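Local coordinates for type III chaperone protein ShcA (Pseudomonas syringae pv. tomato, PDB 4G6T) that probably acts as a class IA type III secretion chaperone of the CesT family, binding its cognate effector before export, at residues A50-L55 and P102-S107. Sequence-based numbering, arbitrary orientation.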
ATOM      1  N   ALA A  50       3.551 -15.881  -0.316  1.00 23.12           N
ATOM      2  CA  ALA A  50       3.064 -17.219  -0.001  1.00 24.87           C
ATOM      3  C   ALA A  50       1.646 -17.408  -0.468  1.00 26.81           C
ATOM      4  O   ALA A  50       1.280 -18.513  -0.956  1.00 30.07           O
ATOM      5  CB  ALA A  50       3.194 -17.478   1.481  1.00 26.88           C
ATOM      6  N   ARG A  51       0.816 -16.370  -0.368  1.00 23.66           N
ATOM      7  CA  ARG A  51      -0.569 -16.450  -0.782  1.00 24.20           C
ATOM      8  C   ARG A  51      -0.849 -15.842  -2.130  1.00 22.82           C
ATOM      9  O   ARG A  51      -2.000 -15.726  -2.541  1.00 24.38           O
ATOM     10  CB  ARG A  51      -1.480 -15.855   0.321  1.00 25.86           C
ATOM     11  CG  ARG A  51      -1.195 -16.362   1.737  1.00 27.00           C
ATOM     12  CD  ARG A  51      -2.192 -15.864   2.774  1.00 28.00           C
ATOM     13  NE  ARG A  51      -1.885 -16.274   4.164  1.00 30.78           N
ATOM     14  CZ  ARG A  51      -0.986 -15.707   4.967  1.00 32.12           C
ATOM     15  NH1 ARG A  51      -0.251 -14.666   4.572  1.00 29.29           N
ATOM     16  NH2 ARG A  51      -0.793 -16.187   6.200  1.00 33.37           N
ATOM     17  N   GLU A  52       0.207 -15.456  -2.858  1.00 21.38           N
ATOM     18  CA  GLU A  52       0.083 -15.010  -4.226  1.00 22.55           C
ATOM     19  C   GLU A  52      -0.933 -13.885  -4.348  1.00 20.66           C
ATOM     20  O   GLU A  52      -1.793 -13.868  -5.143  1.00 21.16           O
ATOM     21  CB  GLU A  52      -0.215 -16.179  -5.185  1.00 25.74           C
ATOM     22  CG  GLU A  52       0.904 -17.202  -5.151  1.00 29.81           C
ATOM     23  CD  GLU A  52       0.687 -18.353  -6.145  1.00 37.86           C
ATOM     24  OE1 GLU A  52       0.576 -18.104  -7.369  1.00 44.73           O
ATOM     25  OE2 GLU A  52       0.647 -19.517  -5.682  1.00 49.53           O
ATOM     26  N   ARG A  53      -0.672 -12.815  -3.588  1.00 19.89           N
ATOM     27  CA  ARG A  53      -1.561 -11.675  -3.654  1.00 19.10           C
ATOM     28  C   ARG A  53      -0.797 -10.390  -3.274  1.00 17.98           C
ATOM     29  O   ARG A  53       0.169 -10.463  -2.503  1.00 17.74           O
ATOM     30  CB  ARG A  53      -2.807 -11.849  -2.688  1.00 19.87           C
ATOM     31  CG  ARG A  53      -2.437 -12.140  -1.257  1.00 20.02           C
ATOM     32  CD  ARG A  53      -3.622 -12.388  -0.282  1.00 20.42           C
ATOM     33  NE  ARG A  53      -3.112 -12.359   1.054  1.00 19.73           N
ATOM     34  CZ  ARG A  53      -3.786 -11.920   2.137  1.00 18.36           C
ATOM     35  NH1 ARG A  53      -5.032 -11.483   2.009  1.00 21.15           N
ATOM     36  NH2 ARG A  53      -3.146 -11.847   3.251  1.00 21.79           N
ATOM     37  N   LEU A  54      -1.294  -9.289  -3.772  1.00 19.58           N
ATOM     38  CA  LEU A  54      -0.782  -7.964  -3.395  1.00 19.27           C
ATOM     39  C   LEU A  54      -1.832  -7.320  -2.514  1.00 18.06           C
ATOM     40  O   LEU A  54      -3.010  -7.273  -2.878  1.00 20.61           O
ATOM     41  CB  LEU A  54      -0.560  -7.163  -4.638  1.00 19.75           C
ATOM     42  CG  LEU A  54       0.065  -5.750  -4.418  1.00 19.35           C
ATOM     43  CD1 LEU A  54       1.503  -5.833  -3.871  1.00 22.82           C
ATOM     44  CD2 LEU A  54      -0.034  -4.871  -5.683  1.00 22.06           C
ATOM     45  N   LEU A  55      -1.391  -6.775  -1.398  1.00 17.74           N
ATOM     46  CA  LEU A  55      -2.307  -6.051  -0.489  1.00 19.49           C
ATOM     47  C   LEU A  55      -2.115  -4.574  -0.622  1.00 19.43           C
ATOM     48  O   LEU A  55      -0.965  -4.119  -0.648  1.00 20.94           O
ATOM     49  CB  LEU A  55      -2.098  -6.477   0.920  1.00 21.25           C
ATOM     50  CG  LEU A  55      -2.301  -7.982   1.179  1.00 27.95           C
ATOM     51  CD1 LEU A  55      -1.679  -8.431   2.466  1.00 33.74           C
ATOM     52  CD2 LEU A  55      -3.776  -8.262   1.043  1.00 30.36           C
ATOM     53  N   PRO A 102      -5.439 -10.731  -6.209  1.00 21.97           N
ATOM     54  CA  PRO A 102      -4.643 -11.941  -6.487  1.00 22.47           C
ATOM     55  C   PRO A 102      -3.682 -11.684  -7.638  1.00 19.98           C
ATOM     56  O   PRO A 102      -3.974 -10.911  -8.547  1.00 22.16           O
ATOM     57  CB  PRO A 102      -5.685 -12.958  -6.905  1.00 26.62           C
ATOM     58  CG  PRO A 102      -6.993 -12.391  -6.574  1.00 25.86           C
ATOM     59  CD  PRO A 102      -6.892 -10.888  -6.487  1.00 23.13           C
ATOM     60  N   ARG A 103      -2.540 -12.379  -7.547  1.00 20.93           N
ATOM     61  CA  ARG A 103      -1.462 -12.206  -8.556  1.00 23.63           C
ATOM     62  C   ARG A 103      -2.011 -12.358  -9.967  1.00 24.07           C
ATOM     63  O   ARG A 103      -1.661 -11.555 -10.853  1.00 24.23           O
ATOM     64  CB  ARG A 103      -0.309 -13.176  -8.285  1.00 29.93           C
ATOM     65  CG  ARG A 103       0.892 -13.080  -9.276  1.00 35.95           C
ATOM     66  CD  ARG A 103       1.489 -14.490  -9.633  1.00 40.84           C
ATOM     67  NE  ARG A 103       2.436 -14.983  -8.649  1.00 50.40           N
ATOM     68  CZ  ARG A 103       3.771 -15.081  -8.810  1.00 53.64           C
ATOM     69  NH1 ARG A 103       4.382 -14.743  -9.962  1.00 53.07           N
ATOM     70  NH2 ARG A 103       4.514 -15.555  -7.807  1.00 55.15           N
ATOM     71  N   GLU A 104      -2.868 -13.365 -10.185  1.00 25.73           N
ATOM     72  CA  GLU A 104      -3.564 -13.609 -11.472  1.00 32.19           C
ATOM     73  C   GLU A 104      -4.319 -12.428 -12.058  1.00 28.77           C
ATOM     74  O   GLU A 104      -4.602 -12.379 -13.235  1.00 31.66           O
ATOM     75  CB  GLU A 104      -4.607 -14.753 -11.286  1.00 38.24           C
ATOM     76  CG  GLU A 104      -4.060 -16.141 -10.916  1.00 42.16           C
ATOM     77  CD  GLU A 104      -3.748 -16.409  -9.413  1.00 48.58           C
ATOM     78  OE1 GLU A 104      -3.806 -15.486  -8.539  1.00 34.23           O
ATOM     79  OE2 GLU A 104      -3.397 -17.583  -9.092  1.00 48.79           O
ATOM     80  N   LYS A 105      -4.781 -11.503 -11.217  1.00 26.22           N
ATOM     81  CA  LYS A 105      -5.555 -10.375 -11.655  1.00 26.79           C
ATOM     82  C   LYS A 105      -4.790  -9.055 -11.709  1.00 25.15           C
ATOM     83  O   LYS A 105      -5.352  -8.043 -12.094  1.00 27.38           O
ATOM     84  CB  LYS A 105      -6.743 -10.190 -10.704  1.00 28.90           C
ATOM     85  CG  LYS A 105      -7.812 -11.269 -10.884  1.00 33.66           C
ATOM     86  CD  LYS A 105      -8.794 -11.387  -9.716  1.00 43.40           C
ATOM     87  CE  LYS A 105      -9.519 -12.743  -9.687  1.00 47.27           C
ATOM     88  NZ  LYS A 105      -8.674 -13.982  -9.884  1.00 46.25           N
ATOM     89  N   LEU A 106      -3.516  -9.065 -11.356  1.00 22.85           N
ATOM     90  CA  LEU A 106      -2.760  -7.833 -11.305  1.00 24.72           C
ATOM     91  C   LEU A 106      -2.441  -7.320 -12.684  1.00 26.32           C
ATOM     92  O   LEU A 106      -2.129  -8.090 -13.632  1.00 27.63           O
ATOM     93  CB  LEU A 106      -1.453  -8.005 -10.554  1.00 24.70           C
ATOM     94  CG  LEU A 106      -1.490  -8.158  -9.051  1.00 26.51           C
ATOM     95  CD1 LEU A 106      -0.164  -8.645  -8.447  1.00 31.43           C
ATOM     96  CD2 LEU A 106      -1.877  -6.765  -8.522  1.00 27.78           C
ATOM     97  N   SER A 107      -2.545  -6.029 -12.811  1.00 24.74           N
ATOM     98  CA  SER A 107      -2.150  -5.271 -13.977  1.00 23.39           C
ATOM     99  C   SER A 107      -2.032  -3.846 -13.576  1.00 23.82           C
ATOM    100  O   SER A 107      -2.528  -3.457 -12.514  1.00 23.40           O
ATOM    101  CB  SER A 107      -3.189  -5.350 -15.107  1.00 23.79           C
ATOM    102  OG  SER A 107      -4.415  -4.614 -14.810  1.00 26.19           O
TER
HETATM  103  O   HOH W   1      -3.765 -15.707  -5.852  1.00 30.32           O
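Arg103 N donates a nearly straight hydrogen bond to Glu52 O, 2.9 Å long. The donor stands above the carbonyl plane. A water gives a second bond to the same oxygen, at 2.8 Å, and another to Glu104 OE1, at 2.7 Å. Two donors therefore grip Glu52 O, and one ties in the Glu104 carboxylate. Next to the Arg103-Glu52 bond, Arg53 and Pro102 form an antiparallel non-hydrogen-bonded pair, with CA atoms 4.2 Å apart. Both side chains leave from the same face; Arg53 then turns away, its NE in a salt bridge with Asp48.

Arg103 CB lies 3.5 Å from Glu52 O. CG is anti to the backbone N (chi1 -180°), and the chain then bends at the next two torsions. This brings NE to 3.9 Å from Glu52 OE1. The salt bridge is long and purely electrostatic: OE1 lies well out of the guanidinium plane, and carboxylate and guanidinium planes stand at 90°. NE is buried with no hydrogen-bond partner. At the tip, NH1 bonds to Ser5 O, while the side chain packs on Phe8 and Tyr9 of helix 8-19. Glu104 OE2 is 4.4 Å from Glu52 OE1, a pair of like charges; Arg103 may offset the charge of Glu52.

Leu54 and Leu106 cross at about a right angle, with Leu54 CD2 and Leu106 CD2 3.9 Å apart. Leu106 also touches Tyr9 and Leu12 of helix 8-19.

Asp48 on the neighbouring strand stands across from Glu52 and Arg53, a G1 beta bulge; Glu52 has the left-handed backbone usual at its first position. Where the pairing of strands 53-59 and 95-102 ends, a 3-10 turn leads to helix 108-127, N-capped by Ser107 OG on Thr110 N: a strand-to-helix junction in the alpha/beta fold of CesT-family chaperones.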